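Local coordinates for protein ATP phosphoribosyltransferase (PDB 1O64) that probably catalyses the first step of histidine biosynthesis, joining ATP to 5-phosphoribose 1-diphosphate to give phosphoribosyl-ATP and diphosphate, at residues G98-E103 and S143-D148; K104-K109 and W123-I128. One frame throughout, in Å; residues are numbered along the deposited sequence.

Contact 1 (G98-E103 and S143-D148); sequences GIPEGE and SDLIVD
Ile99 and Pro100 meet Leu145 and Asp144 by van der Waals contact, with no hydrogen bond between the segments, a worked example of how a loop can lie against a strand end without hydrogen bonding to it. Two branches of Leu145 serve the apolar part. Its CD1 lies 3.7 Å from Ile99 CD1, where the two side chains cross at about a right angle, and its CD2 is almost as close to the same methyl. The proline approaches that leucine tip to tip, Pro100 CD stopping 4.0 Å from Leu145 CD1. Leu145 has CG anti to its carbonyl carbon (chi1 -50°), a setting that carries both methyls to the loop. Leu91 and Leu164, from strands 81-94 and 161-176, also touch Ile99 and Leu145, so the loop side chain joins an apolar cluster that begins within the sheet.

In the fold, residues 98-103 lead from strand 81-94 to strand 104-108, while strand 145-150 runs between these two in the mixed sheet. The loop thus passes the entry to the strand that separates its own flanking strands.

Where an apolar group meets a polar one, the proline ring again supplies the contact: Pro100 CG sits 3.6 Å from Asp144 CB and also brushes the carboxylate carbon. The charge itself turns elsewhere, Asp144 OD1 forming a salt bridge with Arg105. Within the 143-148 segment, Ser143 OG donates to Leu145 O over 2.8 Å, the hydroxyl tilted 32° from the carbonyl plane, which ties the turn to the first residue of the strand.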
ATOM      1  N   GLY A  98     -21.785  14.318 -12.963  1.00 61.93           N
ATOM      2  CA  GLY A  98     -21.282  15.507 -12.318  1.00 62.73           C
ATOM      3  C   GLY A  98     -20.883  15.368 -10.862  1.00 62.98           C
ATOM      4  O   GLY A  98     -20.642  14.285 -10.333  1.00 63.13           O
ATOM      5  N   ILE A  99     -20.795  16.513 -10.190  1.00 62.97           N
ATOM      6  CA  ILE A  99     -20.392  16.641  -8.802  1.00 62.80           C
ATOM      7  C   ILE A  99     -21.585  16.805  -7.870  1.00 62.73           C
ATOM      8  O   ILE A  99     -22.481  17.600  -8.145  1.00 62.61           O
ATOM      9  CB  ILE A  99     -19.513  17.914  -8.652  1.00 63.69           C
ATOM     10  CG1 ILE A  99     -18.313  17.868  -9.592  1.00 63.97           C
ATOM     11  CG2 ILE A  99     -19.088  18.137  -7.214  1.00 62.40           C
ATOM     12  CD1 ILE A  99     -17.290  16.802  -9.289  1.00 64.73           C
ATOM     13  N   PRO A 100     -21.569  16.114  -6.739  1.00 62.30           N
ATOM     14  CA  PRO A 100     -22.636  16.200  -5.759  1.00 61.51           C
ATOM     15  C   PRO A 100     -22.763  17.620  -5.225  1.00 60.49           C
ATOM     16  O   PRO A 100     -21.753  18.310  -5.094  1.00 59.63           O
ATOM     17  CB  PRO A 100     -22.237  15.226  -4.664  1.00 62.17           C
ATOM     18  CG  PRO A 100     -21.217  14.327  -5.280  1.00 62.34           C
ATOM     19  CD  PRO A 100     -20.515  15.161  -6.320  1.00 62.30           C
ATOM     20  N   GLU A 101     -23.984  18.042  -4.920  1.00 58.88           N
ATOM     21  CA  GLU A 101     -24.259  19.372  -4.410  1.00 56.66           C
ATOM     22  C   GLU A 101     -23.833  19.545  -2.960  1.00 54.35           C
ATOM     23  O   GLU A 101     -23.242  20.556  -2.576  1.00 53.85           O
ATOM     24  CB  GLU A 101     -25.772  19.663  -4.507  1.00 59.63           C
ATOM     25  CG  GLU A 101     -26.164  20.224  -5.866  1.00 62.74           C
ATOM     26  CD  GLU A 101     -25.815  21.702  -5.960  1.00 64.89           C
ATOM     27  OE1 GLU A 101     -26.373  22.469  -5.138  1.00 66.80           O
ATOM     28  OE2 GLU A 101     -25.000  22.073  -6.823  1.00 64.43           O
ATOM     29  N   GLY A 102     -24.191  18.564  -2.137  1.00 52.25           N
ATOM     30  CA  GLY A 102     -23.849  18.609  -0.725  1.00 48.55           C
ATOM     31  C   GLY A 102     -22.442  18.037  -0.509  1.00 46.95           C
ATOM     32  O   GLY A 102     -21.550  18.266  -1.317  1.00 45.03           O
ATOM     33  N   GLU A 103     -22.285  17.355   0.610  1.00 45.81           N
ATOM     34  CA  GLU A 103     -21.024  16.740   1.009  1.00 45.49           C
ATOM     35  C   GLU A 103     -20.573  15.748  -0.065  1.00 43.78           C
ATOM     36  O   GLU A 103     -21.385  14.986  -0.591  1.00 43.82           O
ATOM     37  CB  GLU A 103     -21.221  16.055   2.355  1.00 47.71           C
ATOM     38  CG  GLU A 103     -20.044  15.291   2.909  1.00 50.73           C
ATOM     39  CD  GLU A 103     -20.375  14.559   4.197  1.00 52.77           C
ATOM     40  OE1 GLU A 103     -20.032  15.100   5.272  1.00 52.57           O
ATOM     41  OE2 GLU A 103     -20.944  13.448   4.144  1.00 54.32           O
ATOM     42  N   SER A 143     -18.290   5.629  -2.672  1.00 28.42           N
ATOM     43  CA  SER A 143     -18.075   7.070  -2.795  1.00 28.31           C
ATOM     44  C   SER A 143     -18.775   7.593  -4.045  1.00 27.46           C
ATOM     45  O   SER A 143     -19.125   6.791  -4.914  1.00 23.90           O
ATOM     46  CB  SER A 143     -16.563   7.394  -2.943  1.00 28.16           C
ATOM     47  OG  SER A 143     -16.130   7.029  -4.258  1.00 26.37           O
ATOM     48  N   ASP A 144     -18.851   8.910  -4.127  1.00 28.03           N
ATOM     49  CA  ASP A 144     -19.389   9.598  -5.291  1.00 28.80           C
ATOM     50  C   ASP A 144     -18.293   9.869  -6.332  1.00 28.75           C
ATOM     51  O   ASP A 144     -18.524   9.935  -7.532  1.00 29.00           O
ATOM     52  CB  ASP A 144     -19.910  10.991  -4.874  1.00 29.48           C
ATOM     53  CG  ASP A 144     -20.879  10.907  -3.709  1.00 34.30           C
ATOM     54  OD1 ASP A 144     -21.820  10.101  -3.841  1.00 33.52           O
ATOM     55  OD2 ASP A 144     -20.663  11.613  -2.690  1.00 35.22           O
ATOM     56  N   LEU A 145     -17.116  10.275  -5.846  1.00 28.06           N
ATOM     57  CA  LEU A 145     -16.012  10.644  -6.725  1.00 26.72           C
ATOM     58  C   LEU A 145     -14.731   9.961  -6.221  1.00 25.41           C
ATOM     59  O   LEU A 145     -14.743   9.252  -5.232  1.00 24.86           O
ATOM     60  CB  LEU A 145     -15.727  12.159  -6.693  1.00 26.06           C
ATOM     61  CG  LEU A 145     -16.917  13.106  -6.882  1.00 28.04           C
ATOM     62  CD1 LEU A 145     -16.539  14.530  -6.516  1.00 28.51           C
ATOM     63  CD2 LEU A 145     -17.466  13.041  -8.304  1.00 23.15           C
ATOM     64  N   ILE A 146     -13.648  10.110  -6.967  1.00 24.21           N
ATOM     65  CA  ILE A 146     -12.373   9.579  -6.550  1.00 23.76           C
ATOM     66  C   ILE A 146     -11.285  10.606  -6.916  1.00 24.20           C
ATOM     67  O   ILE A 146     -11.566  11.465  -7.732  1.00 23.58           O
ATOM     68  CB  ILE A 146     -11.940   8.253  -7.196  1.00 21.98           C
ATOM     69  CG1 ILE A 146     -11.765   8.398  -8.719  1.00 22.32           C
ATOM     70  CG2 ILE A 146     -12.924   7.128  -6.859  1.00 21.32           C
ATOM     71  CD1 ILE A 146     -11.266   7.107  -9.384  1.00 20.89           C
ATOM     72  N   VAL A 147     -10.181  10.525  -6.184  1.00 23.46           N
ATOM     73  CA  VAL A 147      -8.997  11.306  -6.559  1.00 24.20           C
ATOM     74  C   VAL A 147      -7.906  10.238  -6.781  1.00 24.26           C
ATOM     75  O   VAL A 147      -7.575   9.492  -5.854  1.00 23.91           O
ATOM     76  CB  VAL A 147      -8.590  12.387  -5.603  1.00 24.90           C
ATOM     77  CG1 VAL A 147      -7.170  12.901  -5.900  1.00 25.87           C
ATOM     78  CG2 VAL A 147      -9.575  13.575  -5.676  1.00 23.64           C
ATOM     79  N   ASP A 148      -7.423  10.150  -8.013  1.00 23.83           N
ATOM     80  CA  ASP A 148      -6.437   9.095  -8.305  1.00 23.66           C
ATOM     81  C   ASP A 148      -5.517   9.482  -9.435  1.00 23.46           C
ATOM     82  O   ASP A 148      -5.684  10.487 -10.140  1.00 23.25           O
ATOM     83  CB  ASP A 148      -7.244   7.825  -8.651  1.00 21.89           C
ATOM     84  CG  ASP A 148      -6.434   6.550  -8.503  1.00 27.77           C
ATOM     85  OD1 ASP A 148      -5.346   6.559  -7.866  1.00 26.82           O
ATOM     86  OD2 ASP A 148      -6.877   5.517  -9.033  1.00 27.52           O
TER

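Contact 2 (K104-K109 and W123-I128); sequences KRIATK and WHCRII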
ATOM      1  N   LYS A 104     -19.315  15.823  -0.472  1.00 41.94           N
ATOM      2  CA  LYS A 104     -18.823  14.917  -1.524  1.00 40.02           C
ATOM      3  C   LYS A 104     -18.081  13.739  -0.924  1.00 37.49           C
ATOM      4  O   LYS A 104     -17.186  13.935  -0.103  1.00 39.59           O
ATOM      5  CB  LYS A 104     -17.908  15.694  -2.471  1.00 42.08           C
ATOM      6  CG  LYS A 104     -18.562  16.865  -3.174  1.00 43.82           C
ATOM      7  CD  LYS A 104     -18.415  18.164  -2.386  1.00 45.84           C
ATOM      8  CE  LYS A 104     -18.765  19.346  -3.284  1.00 47.10           C
ATOM      9  NZ  LYS A 104     -20.241  19.528  -3.394  1.00 47.74           N
ATOM     10  N   ARG A 105     -18.459  12.520  -1.263  1.00 35.92           N
ATOM     11  CA  ARG A 105     -17.749  11.334  -0.752  1.00 32.55           C
ATOM     12  C   ARG A 105     -16.641  10.991  -1.756  1.00 30.00           C
ATOM     13  O   ARG A 105     -16.918  10.722  -2.915  1.00 29.47           O
ATOM     14  CB  ARG A 105     -18.699  10.166  -0.559  1.00 31.35           C
ATOM     15  CG  ARG A 105     -19.479  10.204   0.761  1.00 33.49           C
ATOM     16  CD  ARG A 105     -20.461   9.030   0.812  1.00 34.18           C
ATOM     17  NE  ARG A 105     -21.197   8.956  -0.446  1.00 35.35           N
ATOM     18  CZ  ARG A 105     -21.612   7.841  -1.017  1.00 37.85           C
ATOM     19  NH1 ARG A 105     -22.252   7.901  -2.182  1.00 38.81           N
ATOM     20  NH2 ARG A 105     -21.411   6.669  -0.438  1.00 37.77           N
ATOM     21  N   ILE A 106     -15.387  11.076  -1.331  1.00 29.27           N
ATOM     22  CA  ILE A 106     -14.274  10.839  -2.264  1.00 27.99           C
ATOM     23  C   ILE A 106     -13.342   9.753  -1.730  1.00 28.08           C
ATOM     24  O   ILE A 106     -12.719   9.952  -0.672  1.00 28.07           O
ATOM     25  CB  ILE A 106     -13.449  12.128  -2.487  1.00 26.56           C
ATOM     26  CG1 ILE A 106     -14.321  13.330  -2.817  1.00 26.94           C
ATOM     27  CG2 ILE A 106     -12.428  11.908  -3.616  1.00 21.97           C
ATOM     28  CD1 ILE A 106     -13.579  14.619  -3.100  1.00 28.96           C
ATOM     29  N   ALA A 107     -13.227   8.659  -2.466  1.00 25.67           N
ATOM     30  CA  ALA A 107     -12.318   7.569  -2.110  1.00 25.78           C
ATOM     31  C   ALA A 107     -10.952   7.856  -2.752  1.00 25.02           C
ATOM     32  O   ALA A 107     -10.891   8.390  -3.858  1.00 23.55           O
ATOM     33  CB  ALA A 107     -12.821   6.220  -2.619  1.00 21.52           C
ATOM     34  N   THR A 108      -9.868   7.501  -2.044  1.00 24.76           N
ATOM     35  CA  THR A 108      -8.561   7.841  -2.651  1.00 24.09           C
ATOM     36  C   THR A 108      -7.447   7.155  -1.907  1.00 24.78           C
ATOM     37  O   THR A 108      -7.631   6.683  -0.779  1.00 26.26           O
ATOM     38  CB  THR A 108      -8.404   9.387  -2.580  1.00 24.15           C
ATOM     39  OG1 THR A 108      -7.175   9.821  -3.142  1.00 16.94           O
ATOM     40  CG2 THR A 108      -8.456   9.860  -1.120  1.00 19.79           C
ATOM     41  N   LYS A 109      -6.285   7.036  -2.532  1.00 24.20           N
ATOM     42  CA  LYS A 109      -5.095   6.515  -1.878  1.00 24.53           C
ATOM     43  C   LYS A 109      -4.323   7.728  -1.324  1.00 24.18           C
ATOM     44  O   LYS A 109      -3.330   7.601  -0.606  1.00 24.74           O
ATOM     45  CB  LYS A 109      -4.132   5.859  -2.892  1.00 28.28           C
ATOM     46  CG  LYS A 109      -4.707   4.676  -3.624  1.00 33.02           C
ATOM     47  CD  LYS A 109      -3.612   3.809  -4.212  1.00 38.76           C
ATOM     48  CE  LYS A 109      -3.080   4.408  -5.501  1.00 44.19           C
ATOM     49  NZ  LYS A 109      -2.519   3.335  -6.380  1.00 45.90           N
ATOM     50  N   TRP A 123     -15.126  22.937  -0.333  1.00 50.63           N
ATOM     51  CA  TRP A 123     -16.060  21.842  -0.422  1.00 48.56           C
ATOM     52  C   TRP A 123     -16.172  21.109   0.918  1.00 47.62           C
ATOM     53  O   TRP A 123     -15.259  21.102   1.729  1.00 48.19           O
ATOM     54  CB  TRP A 123     -15.648  20.785  -1.444  1.00 46.69           C
ATOM     55  CG  TRP A 123     -15.894  21.076  -2.882  1.00 44.01           C
ATOM     56  CD1 TRP A 123     -16.499  22.171  -3.423  1.00 44.16           C
ATOM     57  CD2 TRP A 123     -15.552  20.226  -3.992  1.00 43.61           C
ATOM     58  NE1 TRP A 123     -16.545  22.071  -4.785  1.00 43.52           N
ATOM     59  CE2 TRP A 123     -15.974  20.879  -5.164  1.00 44.09           C
ATOM     60  CE3 TRP A 123     -14.942  18.971  -4.098  1.00 41.79           C
ATOM     61  CZ2 TRP A 123     -15.799  20.337  -6.434  1.00 43.88           C
ATOM     62  CZ3 TRP A 123     -14.755  18.436  -5.356  1.00 42.38           C
ATOM     63  CH2 TRP A 123     -15.182  19.109  -6.506  1.00 45.00           C
ATOM     64  N   HIS A 124     -17.321  20.475   1.085  1.00 46.58           N
ATOM     65  CA  HIS A 124     -17.519  19.627   2.273  1.00 45.44           C
ATOM     66  C   HIS A 124     -17.259  18.210   1.746  1.00 43.25           C
ATOM     67  O   HIS A 124     -17.948  17.772   0.825  1.00 41.93           O
ATOM     68  CB  HIS A 124     -18.895  19.827   2.868  1.00 51.42           C
ATOM     69  CG  HIS A 124     -18.940  20.965   3.856  1.00 57.43           C
ATOM     70  ND1 HIS A 124     -18.755  20.764   5.207  1.00 60.96           N
ATOM     71  CD2 HIS A 124     -19.133  22.290   3.698  1.00 58.91           C
ATOM     72  CE1 HIS A 124     -18.841  21.916   5.845  1.00 61.22           C
ATOM     73  NE2 HIS A 124     -19.069  22.860   4.952  1.00 61.21           N
ATOM     74  N   CYS A 125     -16.174  17.589   2.182  1.00 41.32           N
ATOM     75  CA  CYS A 125     -15.844  16.261   1.686  1.00 39.28           C
ATOM     76  C   CYS A 125     -15.750  15.225   2.792  1.00 37.35           C
ATOM     77  O   CYS A 125     -15.406  15.518   3.930  1.00 38.75           O
ATOM     78  CB  CYS A 125     -14.476  16.270   0.969  1.00 36.30           C
ATOM     79  SG  CYS A 125     -14.434  17.348  -0.469  1.00 37.48           S
ATOM     80  N   ARG A 126     -16.053  14.003   2.414  1.00 35.47           N
ATOM     81  CA  ARG A 126     -15.921  12.865   3.319  1.00 35.21           C
ATOM     82  C   ARG A 126     -14.922  11.928   2.598  1.00 34.54           C
ATOM     83  O   ARG A 126     -15.260  11.438   1.526  1.00 32.85           O
ATOM     84  CB  ARG A 126     -17.238  12.182   3.585  1.00 40.01           C
ATOM     85  CG  ARG A 126     -17.200  11.335   4.862  1.00 45.01           C
ATOM     86  CD  ARG A 126     -18.286  11.822   5.820  1.00 48.38           C
ATOM     87  NE  ARG A 126     -17.906  11.546   7.203  1.00 53.93           N
ATOM     88  CZ  ARG A 126     -16.902  12.137   7.843  1.00 53.90           C
ATOM     89  NH1 ARG A 126     -16.158  13.054   7.238  1.00 56.13           N
ATOM     90  NH2 ARG A 126     -16.671  11.793   9.105  1.00 53.28           N
ATOM     91  N   ILE A 127     -13.710  11.899   3.116  1.00 32.68           N
ATOM     92  CA  ILE A 127     -12.616  11.179   2.476  1.00 33.90           C
ATOM     93  C   ILE A 127     -12.449   9.753   2.918  1.00 32.84           C
ATOM     94  O   ILE A 127     -12.217   9.459   4.082  1.00 34.77           O
ATOM     95  CB  ILE A 127     -11.298  11.984   2.700  1.00 31.99           C
ATOM     96  CG1 ILE A 127     -11.489  13.357   2.063  1.00 35.32           C
ATOM     97  CG2 ILE A 127     -10.112  11.242   2.104  1.00 32.41           C
ATOM     98  CD1 ILE A 127     -10.379  14.364   2.206  1.00 33.76           C
ATOM     99  N   ILE A 128     -12.520   8.819   1.983  1.00 33.45           N
ATOM    100  CA  ILE A 128     -12.377   7.386   2.289  1.00 31.56           C
ATOM    101  C   ILE A 128     -11.064   6.859   1.731  1.00 31.44           C
ATOM    102  O   ILE A 128     -10.943   6.679   0.520  1.00 29.19           O
ATOM    103  CB  ILE A 128     -13.542   6.615   1.645  1.00 30.76           C
ATOM    104  CG1 ILE A 128     -14.886   7.171   2.134  1.00 34.05           C
ATOM    105  CG2 ILE A 128     -13.453   5.124   1.925  1.00 29.31           C
ATOM    106  CD1 ILE A 128     -15.935   7.224   1.037  1.00 33.56           C
TER
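The beta-alpha-beta unit made of strand 104-108, helix 111-120 and strand 125-129 sets Lys104 to Thr108 beside His124 to Ile128 as parallel neighbours, their axes 4.6 Å apart at the closest. The general pattern of parallel pairing is plain here: alternate residues of the first strand bond to residues on both sides of their register mates. Lys104 N donates to His124 O over 2.7 Å and Lys104 O accepts from Arg126 N, while Ile106 grips Arg126 O and Ile128 N in the same way. Thr108 N closes the ladder on Ile128 O.

At the start of the pair, Lys104 crosses Trp123 at about a right angle. Its CE rests 3.4 Å from the centroid of the five-membered ring, a CH-pi contact over the face, and NZ stands 4.5 Å above the same centroid as a cation-pi partner. Bends at chi2 (91°) and chi4 (80°) fold the chain over the indole, and NZ also hydrogen-bonds to the carbonyls Pro100 O and Gly102 O of the preceding loop. With Trp123 replaced by an alanine, the ammonium would probably keep its carbonyl partners but lose its aromatic face, and the lysine methylenes are likely to be freer to move.

Farther along the face that carries Lys104, Ile106 CD1 touches Cys125 SG at 3.9 Å. Near the end of the pair, Thr108 CG2 meets Ile127 CG2, also at 3.9 Å. On the face opposite Lys104, Arg105 CG passes Arg126 CB at 4.1 Å, crossing it at a slant.

Helix 111-120 packs on Ile106 and Ile127 and is joined to Cys125 by a disulfide from Cys118. Strand 145-150 flanks strand 104-108, whereas strand 125-129 is the outermost of the sheet within this chain, with Ile128 packing on Thr52 of the second subunit.

Followed from the N terminus, the chain leaves strand 81-94, runs through residues 98-103 and enters residues 104-109 without a break, so the first halves of the two contacts are consecutive. Helix 111-120 then leads to residues 123-128, where contact 2 closes the shorter loop. The chain goes on past helix 136-139 to residues 143-148, where contact 1 closes the longer one. Contact 2 therefore lies wholly within the span of contact 1, and the two do not cross. Side by side, strands 145-150 and 104-108 join them in one sheet, with a probable hydrogen bond from Thr108 OG1 to Val147 O between the contacts.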